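Side-chain contacts in Polyphosphate:AMP phosphotransferase (Meiothermus ruber H328, PDB 5O6M), which uses inorganic polyphosphate as phosphate donor to convert AMP to ADP and ADP to ATP, and can also act on other nucleotides: residues Y225-P228 and Y234-W237; F12-F17 and F167-K172; G54-L59 and E248-Q253; A37-R42 and I242-L247. The protein carries 1 engineered substitution. One frame throughout, in Å; residues are numbered along the deposited sequence.

In the fold
Interactions 1, 2 and 3 reach the central parallel sheet of the P-loop fold, and interaction 4 pairs two helices packed beside it. Interactions 1 and 2, with centres about 11 Å apart, share neighbouring strands: I227 N lies 2.8 Å from F167 O and I227 O 2.8 Å from H169 N, both probable hydrogen bonds. Helix 232-249 serves interactions 1, 3 and 4. W237 packs on L39 where interactions 1 and 4 meet, and a salt bridge between R42 and E248 joins interaction 4 to interaction 3, their centres about 13 Å apart. Interactions 2 and 3 lie on opposite sides of the chain's centre, their centres about 30 Å apart. The bound ATP is about 12 Å from the side chains of both R235 and F167.

Interaction 1: Y225-P228 and Y234-W237; sequences YVIP and YRNW. With PO4 (phosphate ion), chain B.
Y234 turns the edge of its ring to P228, whose carbonyl oxygen lies near the ring plane with P228 O 3.7 Å from Y234 CD2. The guanidinium of R235 also works through its edges, one taken by N236 OD1 and another by a phosphate ion, probably from the crystallisation liquor. The setting is a strand-turn-helix connection of the P-loop NTPase fold: strand 224-228, at one edge of the sheet within this chain, runs into helix 232-249, which folds back against it. The proline ring passes the tyrosine at a slant, P228 CG 3.9 Å from Y234 CE2, while the phenol oxygen bonds to Y4 OH and A24 N. One residue on, the aliphatic part of R235 crosses I227 nearly at a right angle, and I227 CG2 lies 4.0 Å from R235 CG. A bend at chi3 (76°) then takes the arginine away from the strand. Its NH1 and NH2 hold two oxygens of the phosphate, with R235 NH2 3.0 Å from O2. The rotation of the guanidinium is also fixed from the side: N236 OD1 accepts from R235 NE at 3.0 Å and from R235 NH2 at 2.9 Å, with NE standing 41° above the carbonyl plane.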
loop_
_atom_site.group_PDB
_atom_site.type_symbol
_atom_site.label_atom_id
_atom_site.label_comp_id
_atom_site.label_asym_id
_atom_site.label_seq_id
_atom_site.Cartn_x
_atom_site.Cartn_y
_atom_site.Cartn_z
ATOM N N TYR D 225 7.653 -26.880 11.504
ATOM C CA TYR D 225 7.337 -27.673 12.681
ATOM C C TYR D 225 5.960 -28.286 12.499
ATOM O O TYR D 225 4.991 -27.572 12.220
ATOM C CB TYR D 225 7.367 -26.832 13.957
ATOM C CG TYR D 225 8.719 -26.244 14.269
ATOM C CD1 TYR D 225 9.651 -26.949 15.020
ATOM C CD2 TYR D 225 9.063 -24.977 13.816
ATOM C CE1 TYR D 225 10.891 -26.408 15.307
ATOM C CE2 TYR D 225 10.297 -24.428 14.100
ATOM C CZ TYR D 225 11.206 -25.145 14.843
ATOM O OH TYR D 225 12.431 -24.588 15.119
ATOM N N VAL D 226 5.879 -29.603 12.633
ATOM C CA VAL D 226 4.601 -30.303 12.647
ATOM C C VAL D 226 4.127 -30.347 14.092
ATOM O O VAL D 226 4.838 -30.842 14.974
ATOM C CB VAL D 226 4.722 -31.712 12.052
ATOM C CG1 VAL D 226 3.387 -32.436 12.139
ATOM C CG2 VAL D 226 5.196 -31.634 10.612
ATOM N N ILE D 227 2.936 -29.813 14.338
ATOM C CA ILE D 227 2.396 -29.634 15.680
ATOM C C ILE D 227 1.238 -30.614 15.854
ATOM O O ILE D 227 0.198 -30.465 15.194
ATOM C CB ILE D 227 1.939 -28.189 15.923
ATOM C CG1 ILE D 227 3.082 -27.205 15.639
ATOM C CG2 ILE D 227 1.398 -28.031 17.345
ATOM C CD1 ILE D 227 4.296 -27.407 16.528
ATOM N N PRO D 228 1.376 -31.645 16.694
ATOM C CA PRO D 228 0.207 -32.465 17.029
ATOM C C PRO D 228 -0.879 -31.568 17.595
ATOM O O PRO D 228 -0.704 -30.973 18.663
ATOM C CB PRO D 228 0.742 -33.451 18.074
ATOM C CG PRO D 228 2.232 -33.450 17.881
ATOM C CD PRO D 228 2.581 -32.062 17.431
ATOM N N TYR D 234 -2.194 -29.102 24.127
ATOM C CA TYR D 234 -0.850 -29.473 23.705
ATOM C C TYR D 234 -0.384 -28.608 22.542
ATOM O O TYR D 234 0.748 -28.112 22.541
ATOM C CB TYR D 234 -0.801 -30.951 23.322
ATOM C CG TYR D 234 0.605 -31.456 23.089
ATOM C CD1 TYR D 234 1.479 -31.640 24.156
ATOM C CD2 TYR D 234 1.060 -31.747 21.813
ATOM C CE1 TYR D 234 2.766 -32.099 23.956
ATOM C CE2 TYR D 234 2.345 -32.210 21.604
ATOM C CZ TYR D 234 3.192 -32.384 22.681
ATOM O OH TYR D 234 4.470 -32.842 22.481
ATOM N N ARG D 235 -1.251 -28.417 21.546
ATOM C CA ARG D 235 -0.939 -27.519 20.440
ATOM C C ARG D 235 -0.492 -26.159 20.961
ATOM O O ARG D 235 0.575 -25.656 20.591
ATOM C CB ARG D 235 -2.160 -27.382 19.531
ATOM C CG ARG D 235 -2.025 -26.361 18.413
ATOM C CD ARG D 235 -3.401 -25.954 17.911
ATOM N NE ARG D 235 -4.061 -25.031 18.832
ATOM C CZ ARG D 235 -5.378 -24.877 18.921
ATOM N NH1 ARG D 235 -6.187 -25.597 18.159
ATOM N NH2 ARG D 235 -5.885 -24.008 19.785
ATOM N N ASN D 236 -1.306 -25.553 21.829
ATOM C CA ASN D 236 -0.978 -24.238 22.369
ATOM C C ASN D 236 0.322 -24.269 23.164
ATOM O O ASN D 236 1.141 -23.349 23.058
ATOM C CB ASN D 236 -2.129 -23.728 23.238
ATOM C CG ASN D 236 -3.421 -23.572 22.459
ATOM O OD1 ASN D 236 -3.408 -23.407 21.238
ATOM N ND2 ASN D 236 -4.546 -23.625 23.163
ATOM N N TRP D 237 0.531 -25.312 23.976
ATOM C CA TRP D 237 1.761 -25.380 24.763
ATOM C C TRP D 237 2.982 -25.546 23.864
ATOM O O TRP D 237 3.998 -24.865 24.045
ATOM C CB TRP D 237 1.705 -26.529 25.772
ATOM C CG TRP D 237 3.034 -26.717 26.461
ATOM C CD1 TRP D 237 3.495 -26.029 27.548
ATOM C CD2 TRP D 237 4.092 -27.602 26.069
ATOM N NE1 TRP D 237 4.763 -26.451 27.875
ATOM C CE2 TRP D 237 5.153 -27.414 26.981
ATOM C CE3 TRP D 237 4.242 -28.542 25.046
ATOM C CZ2 TRP D 237 6.346 -28.132 26.899
ATOM C CZ3 TRP D 237 5.429 -29.255 24.966
ATOM C CH2 TRP D 237 6.464 -29.045 25.888
HETATM P P PO4 B . -9.735 -23.840 19.782
HETATM O O1 PO4 B . -10.900 -24.703 20.203
HETATM O O2 PO4 B . -8.672 -23.857 20.857
HETATM O O3 PO4 B . -10.204 -22.419 19.583
HETATM O O4 PO4 B . -9.155 -24.371 18.492
#

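Interaction 2: F12-F17 and F167-K172; sequences FELKRF and FLHISK
L14 and F17 are the residues through which segment 12-17 meets strand 161-169, and the residues beside them shape the turn that presents them. F12 comes first, with the backbone nitrogen of L14 above one face of its ring, toward the rim, and its side chain packed on V226 of the next strand. E13 follows; its carboxylate pairs with R16 by charge alone, E13 OE1 lying well out of the guanidinium plane, and its carbonyl accepts from R16 N. L14 does most of the touching. With CG anti to the backbone nitrogen (chi1 -175°), it reaches over one face of the H169 imidazole, where L14 CD1 makes a CH-pi contact 3.9 Å from the ring centroid and 17° off the normal. The same methyl meets F167 obliquely, L14 CD1 being 4.2 Å from F167 CE2. A short 3-10 turn then brings the chain round, closed by F17 N to L14 O at 2.9 Å. At F17 the backbone takes over: F17 O sits at the imidazole edge, 3.7 Å from H169 NE2. Were H169 replaced by an alanine, a gap would probably open under the L14 methyl, leaving that leucine freer to turn. Helix 203-217 closes in on the same cluster, with Q207 touching both L14 and H169 and E211 bonding to L14 N. Beyond the strand, S171 N-caps helix 172-183. Together these contacts lay an N-terminal segment against the parallel sheet of a P-loop NTPase fold, over the end of its strand 161-169.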
loop_
_atom_site.group_PDB
_atom_site.type_symbol
_atom_site.label_atom_id
_atom_site.label_comp_id
_atom_site.label_asym_id
_atom_site.label_seq_id
_atom_site.Cartn_x
_atom_site.Cartn_y
_atom_site.Cartn_z
ATOM N N PHE D 12 10.903 -36.046 4.331
ATOM C CA PHE D 12 9.794 -35.894 5.264
ATOM C C PHE D 12 8.610 -36.754 4.843
ATOM O O PHE D 12 8.227 -36.775 3.671
ATOM C CB PHE D 12 9.375 -34.425 5.340
ATOM C CG PHE D 12 8.073 -34.202 6.058
ATOM C CD1 PHE D 12 8.027 -34.171 7.441
ATOM C CD2 PHE D 12 6.896 -34.031 5.349
ATOM C CE1 PHE D 12 6.833 -33.965 8.106
ATOM C CE2 PHE D 12 5.697 -33.828 6.009
ATOM C CZ PHE D 12 5.667 -33.794 7.389
ATOM N N GLU D 13 8.025 -37.459 5.809
ATOM C CA GLU D 13 6.820 -38.246 5.578
ATOM C C GLU D 13 5.805 -37.920 6.662
ATOM O O GLU D 13 6.096 -38.065 7.855
ATOM C CB GLU D 13 7.140 -39.743 5.542
ATOM C CG GLU D 13 7.878 -40.156 4.272
ATOM C CD GLU D 13 7.997 -41.658 4.106
ATOM O OE1 GLU D 13 7.657 -42.395 5.054
ATOM O OE2 GLU D 13 8.426 -42.099 3.017
ATOM N N LEU D 14 4.614 -37.490 6.241
ATOM C CA LEU D 14 3.617 -36.990 7.182
ATOM C C LEU D 14 3.054 -38.108 8.054
ATOM O O LEU D 14 2.834 -37.912 9.254
ATOM C CB LEU D 14 2.499 -36.282 6.416
ATOM C CG LEU D 14 1.405 -35.581 7.219
ATOM C CD1 LEU D 14 2.012 -34.653 8.257
ATOM C CD2 LEU D 14 0.491 -34.816 6.276
ATOM N N LYS D 15 2.819 -39.286 7.470
ATOM C CA LYS D 15 2.268 -40.402 8.231
ATOM C C LYS D 15 3.153 -40.815 9.400
ATOM O O LYS D 15 2.698 -41.583 10.253
ATOM C CB LYS D 15 2.027 -41.602 7.310
ATOM C CG LYS D 15 3.273 -42.108 6.603
ATOM C CD LYS D 15 2.928 -43.141 5.540
ATOM C CE LYS D 15 4.165 -43.555 4.755
ATOM N NZ LYS D 15 3.840 -44.465 3.619
ATOM N N ARG D 16 4.392 -40.328 9.467
ATOM C CA ARG D 16 5.279 -40.591 10.592
ATOM C C ARG D 16 5.094 -39.590 11.730
ATOM O O ARG D 16 5.967 -39.480 12.599
ATOM C CB ARG D 16 6.736 -40.602 10.121
ATOM C CG ARG D 16 7.052 -41.746 9.165
ATOM C CD ARG D 16 8.529 -41.803 8.798
ATOM N NE ARG D 16 8.814 -42.940 7.925
ATOM C CZ ARG D 16 10.003 -43.198 7.387
ATOM N NH1 ARG D 16 11.032 -42.396 7.629
ATOM N NH2 ARG D 16 10.162 -44.258 6.606
ATOM N N PHE D 17 3.979 -38.863 11.740
ATOM C CA PHE D 17 3.648 -37.913 12.792
ATOM C C PHE D 17 2.214 -38.163 13.231
ATOM O O PHE D 17 1.307 -38.224 12.393
ATOM C CB PHE D 17 3.825 -36.462 12.327
ATOM C CG PHE D 17 5.258 -36.071 12.084
ATOM C CD1 PHE D 17 5.887 -36.382 10.888
ATOM C CD2 PHE D 17 5.979 -35.396 13.060
ATOM C CE1 PHE D 17 7.207 -36.022 10.667
ATOM C CE2 PHE D 17 7.300 -35.034 12.846
ATOM C CZ PHE D 17 7.915 -35.347 11.649
ATOM N N PHE D 167 2.807 -26.202 10.997
ATOM C CA PHE D 167 1.678 -26.957 10.472
ATOM C C PHE D 167 0.953 -27.579 11.663
ATOM O O PHE D 167 1.504 -28.450 12.342
ATOM C CB PHE D 167 2.137 -28.020 9.477
ATOM C CG PHE D 167 1.015 -28.843 8.906
ATOM C CD1 PHE D 167 0.001 -28.243 8.178
ATOM C CD2 PHE D 167 0.968 -30.214 9.104
ATOM C CE1 PHE D 167 -1.035 -28.996 7.648
ATOM C CE2 PHE D 167 -0.067 -30.972 8.581
ATOM C CZ PHE D 167 -1.069 -30.361 7.852
ATOM N N LEU D 168 -0.261 -27.109 11.941
ATOM C CA LEU D 168 -1.082 -27.700 12.996
ATOM C C LEU D 168 -1.781 -28.929 12.426
ATOM O O LEU D 168 -2.642 -28.813 11.546
ATOM C CB LEU D 168 -2.083 -26.692 13.552
ATOM C CG LEU D 168 -1.529 -25.314 13.921
ATOM C CD1 LEU D 168 -2.646 -24.398 14.412
ATOM C CD2 LEU D 168 -0.410 -25.414 14.940
ATOM N N HIS D 169 -1.424 -30.107 12.942
ATOM C CA HIS D 169 -1.733 -31.384 12.306
ATOM C C HIS D 169 -2.883 -32.062 13.047
ATOM O O HIS D 169 -2.717 -32.524 14.181
ATOM C CB HIS D 169 -0.495 -32.276 12.293
ATOM C CG HIS D 169 -0.668 -33.547 11.524
ATOM N ND1 HIS D 169 -1.447 -33.630 10.388
ATOM C CD2 HIS D 169 -0.161 -34.786 11.724
ATOM C CE1 HIS D 169 -1.409 -34.865 9.921
ATOM N NE2 HIS D 169 -0.637 -35.587 10.713
ATOM N N ILE D 170 -4.053 -32.105 12.414
ATOM C CA ILE D 170 -5.203 -32.803 12.965
ATOM C C ILE D 170 -5.535 -33.988 12.064
ATOM O O ILE D 170 -5.143 -34.051 10.894
ATOM C CB ILE D 170 -6.435 -31.887 13.131
ATOM C CG1 ILE D 170 -6.908 -31.372 11.771
ATOM C CG2 ILE D 170 -6.126 -30.734 14.082
ATOM C CD1 ILE D 170 -8.305 -30.784 11.793
ATOM N N SER D 171 -6.272 -34.936 12.631
ATOM C CA SER D 171 -6.712 -36.121 11.914
ATOM C C SER D 171 -8.004 -35.849 11.148
ATOM O O SER D 171 -8.707 -34.864 11.391
ATOM C CB SER D 171 -6.922 -37.274 12.891
ATOM O OG SER D 171 -7.969 -36.956 13.790
ATOM N N LYS D 172 -8.325 -36.759 10.222
ATOM C CA LYS D 172 -9.538 -36.596 9.428
ATOM C C LYS D 172 -10.783 -36.672 10.301
ATOM O O LYS D 172 -11.740 -35.915 10.100
ATOM C CB LYS D 172 -9.601 -37.657 8.329
ATOM C CG LYS D 172 -10.769 -37.469 7.380
ATOM C CD LYS D 172 -10.765 -38.492 6.256
ATOM C CE LYS D 172 -11.960 -38.285 5.334
ATOM N NZ LYS D 172 -11.859 -39.085 4.077
#

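Interaction 3: G54-L59 and E248-Q253; sequences GQHKVL and EGLAMQ
L250, the leucine that packs on H56, is carried in a turn closed by a backbone bond from A251 N to E248 O, 3.2 Å long. A251 then leaves helical geometry with positive phi, and the chain swings back so that M252 reaches the same histidine from another direction. The side chains of L250 and H56 run alongside one another, pointing opposite ways. CG of L250 lies anti to its carbonyl carbon (chi1 -63°), which lets both methyls meet the histidine. L250 CD2 stands over one face of the imidazole, 4.0 Å from H56 CD2 and displaced toward the rim, while L250 CD1 is 4.1 Å from H56 CG. That second methyl also meets the strand, V58 CG2 lying 4.3 Å from L250 CD1. The topology is that of the P-loop NTPase core: helix 29-53 is followed by G54, of positive phi, and the chain enters strand 57-64, which leads toward the phosphate-binding loop with K70 and D71, both in the ATP pocket. The turn that follows helix 232-249, with L250 and M252, thus packs on the start of this strand. M252 CG is 3.9 Å from H56 ND1. Its sulfur makes a slanting Met-aromatic contact, M252 SD lying 5.2 Å from the ring centroid and 56° off the normal. The rotation of the imidazole is restrained by E53, whose OE1 is hydrogen-bonded to H56 ND1. Its other oxygen, OE2, takes the backbone nitrogen of Q253, so one carboxylate ties both segments to the close of helix 29-53. L50 of that helix packs against H56, V58 and M252.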
loop_
_atom_site.group_PDB
_atom_site.type_symbol
_atom_site.label_atom_id
_atom_site.label_comp_id
_atom_site.label_asym_id
_atom_site.label_seq_id
_atom_site.Cartn_x
_atom_site.Cartn_y
_atom_site.Cartn_z
ATOM N N GLY D 54 14.121 -3.103 18.413
ATOM C CA GLY D 54 13.873 -2.604 17.067
ATOM C C GLY D 54 14.867 -3.062 16.024
ATOM O O GLY D 54 15.143 -2.321 15.075
ATOM N N GLN D 55 15.408 -4.271 16.163
ATOM C CA GLN D 55 16.388 -4.788 15.214
ATOM C C GLN D 55 15.907 -6.030 14.484
ATOM O O GLN D 55 16.009 -6.097 13.253
ATOM C CB GLN D 55 17.711 -5.091 15.939
ATOM C CG GLN D 55 18.612 -3.883 16.158
ATOM C CD GLN D 55 18.899 -3.119 14.875
ATOM O OE1 GLN D 55 18.556 -3.566 13.780
ATOM N NE2 GLN D 55 19.538 -1.962 15.006
ATOM N N HIS D 56 15.397 -7.020 15.204
ATOM C CA HIS D 56 15.019 -8.285 14.595
ATOM C C HIS D 56 13.617 -8.227 14.002
ATOM O O HIS D 56 12.747 -7.488 14.472
ATOM C CB HIS D 56 15.114 -9.406 15.630
ATOM C CG HIS D 56 16.513 -9.666 16.092
ATOM N ND1 HIS D 56 17.005 -9.172 17.282
ATOM C CD2 HIS D 56 17.529 -10.351 15.519
ATOM C CE1 HIS D 56 18.263 -9.550 17.423
ATOM N NE2 HIS D 56 18.605 -10.266 16.368
ATOM N N LYS D 57 13.399 -9.040 12.969
ATOM C CA LYS D 57 12.081 -9.242 12.384
ATOM C C LYS D 57 11.700 -10.697 12.586
ATOM O O LYS D 57 12.518 -11.588 12.346
ATOM C CB LYS D 57 12.057 -8.921 10.885
ATOM C CG LYS D 57 13.029 -7.867 10.412
ATOM C CD LYS D 57 12.918 -7.748 8.899
ATOM C CE LYS D 57 13.874 -6.731 8.340
ATOM N NZ LYS D 57 15.184 -7.362 8.031
ATOM N N VAL D 58 10.467 -10.940 13.012
ATOM C CA VAL D 58 10.024 -12.284 13.357
ATOM C C VAL D 58 8.743 -12.598 12.592
ATOM O O VAL D 58 7.756 -11.860 12.698
ATOM C CB VAL D 58 9.819 -12.435 14.873
ATOM C CG1 VAL D 58 9.356 -13.837 15.212
ATOM C CG2 VAL D 58 11.111 -12.082 15.613
ATOM N N LEU D 59 8.760 -13.692 11.832
ATOM C CA LEU D 59 7.632 -14.128 11.015
ATOM C C LEU D 59 7.179 -15.506 11.479
ATOM O O LEU D 59 7.970 -16.457 11.470
ATOM C CB LEU D 59 8.011 -14.158 9.531
ATOM C CG LEU D 59 6.994 -14.778 8.568
ATOM C CD1 LEU D 59 5.700 -13.985 8.529
ATOM C CD2 LEU D 59 7.593 -14.892 7.169
ATOM N N GLU D 248 14.175 -16.325 22.887
ATOM C CA GLU D 248 15.287 -16.261 23.835
ATOM C C GLU D 248 16.627 -16.317 23.116
ATOM O O GLU D 248 17.579 -15.623 23.497
ATOM C CB GLU D 248 15.191 -17.404 24.848
ATOM C CG GLU D 248 13.957 -17.384 25.729
ATOM C CD GLU D 248 14.237 -16.810 27.108
ATOM O OE1 GLU D 248 15.188 -16.007 27.241
ATOM O OE2 GLU D 248 13.508 -17.168 28.059
ATOM N N GLY D 249 16.723 -17.148 22.076
ATOM C CA GLY D 249 17.962 -17.285 21.335
ATOM C C GLY D 249 18.435 -16.012 20.666
ATOM O O GLY D 249 19.614 -15.911 20.312
ATOM N N LEU D 250 17.552 -15.029 20.492
ATOM C CA LEU D 250 17.968 -13.805 19.818
ATOM C C LEU D 250 18.811 -12.898 20.704
ATOM O O LEU D 250 19.488 -12.005 20.182
ATOM C CB LEU D 250 16.748 -13.033 19.306
ATOM C CG LEU D 250 15.876 -13.714 18.245
ATOM C CD1 LEU D 250 14.650 -12.861 17.934
ATOM C CD2 LEU D 250 16.668 -14.003 16.970
ATOM N N ALA D 251 18.789 -13.106 22.022
ATOM C CA ALA D 251 19.630 -12.346 22.947
ATOM C C ALA D 251 19.386 -10.844 22.798
ATOM O O ALA D 251 20.316 -10.046 22.657
ATOM C CB ALA D 251 21.106 -12.689 22.745
ATOM N N MET D 252 18.112 -10.462 22.837
ATOM C CA MET D 252 17.730 -9.078 22.593
ATOM C C MET D 252 18.067 -8.198 23.793
ATOM O O MET D 252 18.015 -8.629 24.947
ATOM C CB MET D 252 16.243 -9.006 22.244
ATOM C CG MET D 252 15.908 -9.825 20.999
ATOM S SD MET D 252 14.177 -9.858 20.492
ATOM C CE MET D 252 13.474 -10.964 21.711
ATOM N N GLN D 253 18.416 -6.944 23.506
ATOM C CA GLN D 253 18.863 -5.996 24.515
ATOM C C GLN D 253 18.037 -4.725 24.435
ATOM O O GLN D 253 17.730 -4.250 23.338
ATOM C CB GLN D 253 20.334 -5.608 24.297
ATOM C CG GLN D 253 21.302 -6.758 24.108
ATOM C CD GLN D 253 21.561 -7.518 25.384
ATOM O OE1 GLN D 253 21.419 -6.977 26.479
ATOM N NE2 GLN D 253 21.959 -8.777 25.252
#

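Interaction 4: A37-R42 and I242-L247; sequences AVLNRR and ILVETL
The backbones of L39 and V244 make the closest approach of these two helical segments, 6.9 Å between CA atoms, consistent with the modest size of V244. Within 242-247 the helix carries an added bond: T246 OG1 reaches back to I242 O at 2.8 Å, and T246 N arrives at the same oxygen from the opposite face of its carbonyl plane. V244 is the centre of the contact. Its CG2 touches the backbone of helix 29-53, V244 CG2 being 3.6 Å from L39 O, and V244 CB lies 4.2 Å from L39 CD2. With L43 and L46 also touching V244, the valine enters a diamond formed by L39, R42, L43 and L46, a knobs-into-holes arrangement between helices 29-53 and 232-249. The remaining corner, R42, lays its guanidinium flat across the valine. V244 CG1 is 3.4 Å above the plane and over its centre, nearest to R42 CZ at 3.5 Å. A bend at chi3 (-76°) turns the arginine head across the valine instead of letting it run straight out. Its NH2 forms a salt bridge with E248, a turn further along the partner helix. A serine in place of R42 would probably leave the E248 carboxylate without its mate and the V244 methyl uncovered. The contact therefore divides the arginine between two chemistries: the flat face, poor in hydrogen-bonding capacity, rests on a methyl group, while an edge N-H group is left to meet the acid.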
loop_
_atom_site.group_PDB
_atom_site.type_symbol
_atom_site.label_atom_id
_atom_site.label_comp_id
_atom_site.label_asym_id
_atom_site.label_seq_id
_atom_site.Cartn_x
_atom_site.Cartn_y
_atom_site.Cartn_z
ATOM N N ALA D 37 0.749 -20.972 30.861
ATOM C CA ALA D 37 0.695 -19.656 31.490
ATOM C C ALA D 37 2.093 -19.107 31.749
ATOM O O ALA D 37 2.335 -17.905 31.589
ATOM C CB ALA D 37 -0.104 -19.727 32.792
ATOM N N VAL D 38 3.025 -19.970 32.160
ATOM C CA VAL D 38 4.399 -19.530 32.388
ATOM C C VAL D 38 5.050 -19.097 31.078
ATOM O O VAL D 38 5.732 -18.067 31.016
ATOM C CB VAL D 38 5.205 -20.643 33.085
ATOM C CG1 VAL D 38 6.679 -20.273 33.150
ATOM C CG2 VAL D 38 4.648 -20.908 34.475
ATOM N N LEU D 39 4.865 -19.884 30.016
ATOM C CA LEU D 39 5.440 -19.529 28.724
ATOM C C LEU D 39 4.808 -18.256 28.180
ATOM O O LEU D 39 5.496 -17.419 27.584
ATOM C CB LEU D 39 5.260 -20.681 27.735
ATOM C CG LEU D 39 6.145 -21.911 27.929
ATOM C CD1 LEU D 39 5.612 -23.079 27.104
ATOM C CD2 LEU D 39 7.589 -21.602 27.562
ATOM N N ASN D 40 3.499 -18.092 28.387
ATOM C CA ASN D 40 2.806 -16.907 27.897
ATOM C C ASN D 40 3.427 -15.631 28.452
ATOM O O ASN D 40 3.625 -14.659 27.713
ATOM C CB ASN D 40 1.324 -16.984 28.263
ATOM C CG ASN D 40 0.517 -15.849 27.663
ATOM O OD1 ASN D 40 0.218 -14.866 28.343
ATOM N ND2 ASN D 40 0.167 -15.973 26.385
ATOM N N ARG D 41 3.750 -15.615 29.745
ATOM C CA ARG D 41 4.261 -14.387 30.347
ATOM C C ARG D 41 5.669 -14.072 29.858
ATOM O O ARG D 41 5.998 -12.906 29.610
ATOM C CB ARG D 41 4.211 -14.491 31.869
ATOM C CG ARG D 41 2.790 -14.590 32.399
ATOM C CD ARG D 41 2.741 -14.740 33.909
ATOM N NE ARG D 41 1.369 -14.927 34.374
ATOM C CZ ARG D 41 1.031 -15.197 35.631
ATOM N NH1 ARG D 41 1.969 -15.311 36.561
ATOM N NH2 ARG D 41 -0.246 -15.353 35.959
ATOM N N ARG D 42 6.520 -15.090 29.707
ATOM C CA ARG D 42 7.811 -14.850 29.073
ATOM C C ARG D 42 7.626 -14.319 27.657
ATOM O O ARG D 42 8.335 -13.402 27.230
ATOM C CB ARG D 42 8.657 -16.124 29.060
ATOM C CG ARG D 42 9.091 -16.625 30.427
ATOM C CD ARG D 42 10.321 -17.501 30.275
ATOM N NE ARG D 42 9.999 -18.823 29.752
ATOM C CZ ARG D 42 10.826 -19.547 29.005
ATOM N NH1 ARG D 42 10.454 -20.742 28.568
ATOM N NH2 ARG D 42 12.022 -19.068 28.682
ATOM N N ILE D 242 8.156 -23.577 21.449
ATOM C CA ILE D 242 9.044 -23.358 20.314
ATOM C C ILE D 242 9.249 -21.867 20.082
ATOM O O ILE D 242 10.379 -21.404 19.890
ATOM C CB ILE D 242 8.489 -24.071 19.067
ATOM C CG1 ILE D 242 8.530 -25.592 19.277
ATOM C CG2 ILE D 242 9.244 -23.654 17.812
ATOM C CD1 ILE D 242 7.675 -26.386 18.320
ATOM N N LEU D 243 8.168 -21.086 20.138
ATOM C CA LEU D 243 8.282 -19.651 19.892
ATOM C C LEU D 243 9.142 -18.962 20.947
ATOM O O LEU D 243 10.030 -18.167 20.616
ATOM C CB LEU D 243 6.895 -19.011 19.838
ATOM C CG LEU D 243 6.917 -17.484 19.746
ATOM C CD1 LEU D 243 7.712 -17.039 18.531
ATOM C CD2 LEU D 243 5.504 -16.916 19.706
ATOM N N VAL D 244 8.897 -19.256 22.225
ATOM C CA VAL D 244 9.607 -18.557 23.296
ATOM C C VAL D 244 11.105 -18.820 23.213
ATOM O O VAL D 244 11.919 -17.891 23.277
ATOM C CB VAL D 244 9.040 -18.952 24.671
ATOM C CG1 VAL D 244 10.032 -18.590 25.768
ATOM C CG2 VAL D 244 7.706 -18.259 24.909
ATOM N N GLU D 245 11.496 -20.091 23.082
ATOM C CA GLU D 245 12.919 -20.420 23.047
ATOM C C GLU D 245 13.612 -19.729 21.879
ATOM O O GLU D 245 14.679 -19.125 22.044
ATOM C CB GLU D 245 13.116 -21.934 22.976
ATOM C CG GLU D 245 14.569 -22.345 22.765
ATOM C CD GLU D 245 14.826 -23.804 23.088
ATOM O OE1 GLU D 245 14.111 -24.353 23.954
ATOM O OE2 GLU D 245 15.742 -24.399 22.478
ATOM N N THR D 246 13.016 -19.808 20.686
ATOM C CA THR D 246 13.547 -19.082 19.536
ATOM C C THR D 246 13.760 -17.608 19.870
ATOM O O THR D 246 14.792 -17.022 19.524
ATOM C CB THR D 246 12.612 -19.241 18.336
ATOM O OG1 THR D 246 12.412 -20.635 18.072
ATOM C CG2 THR D 246 13.212 -18.581 17.103
ATOM N N LEU D 247 12.778 -16.985 20.528
ATOM C CA LEU D 247 12.925 -15.583 20.912
ATOM C C LEU D 247 14.051 -15.400 21.927
ATOM O O LEU D 247 14.812 -14.428 21.847
ATOM C CB LEU D 247 11.600 -15.049 21.459
ATOM C CG LEU D 247 10.494 -14.917 20.411
ATOM C CD1 LEU D 247 9.186 -14.468 21.029
ATOM C CD2 LEU D 247 10.926 -13.943 19.321
#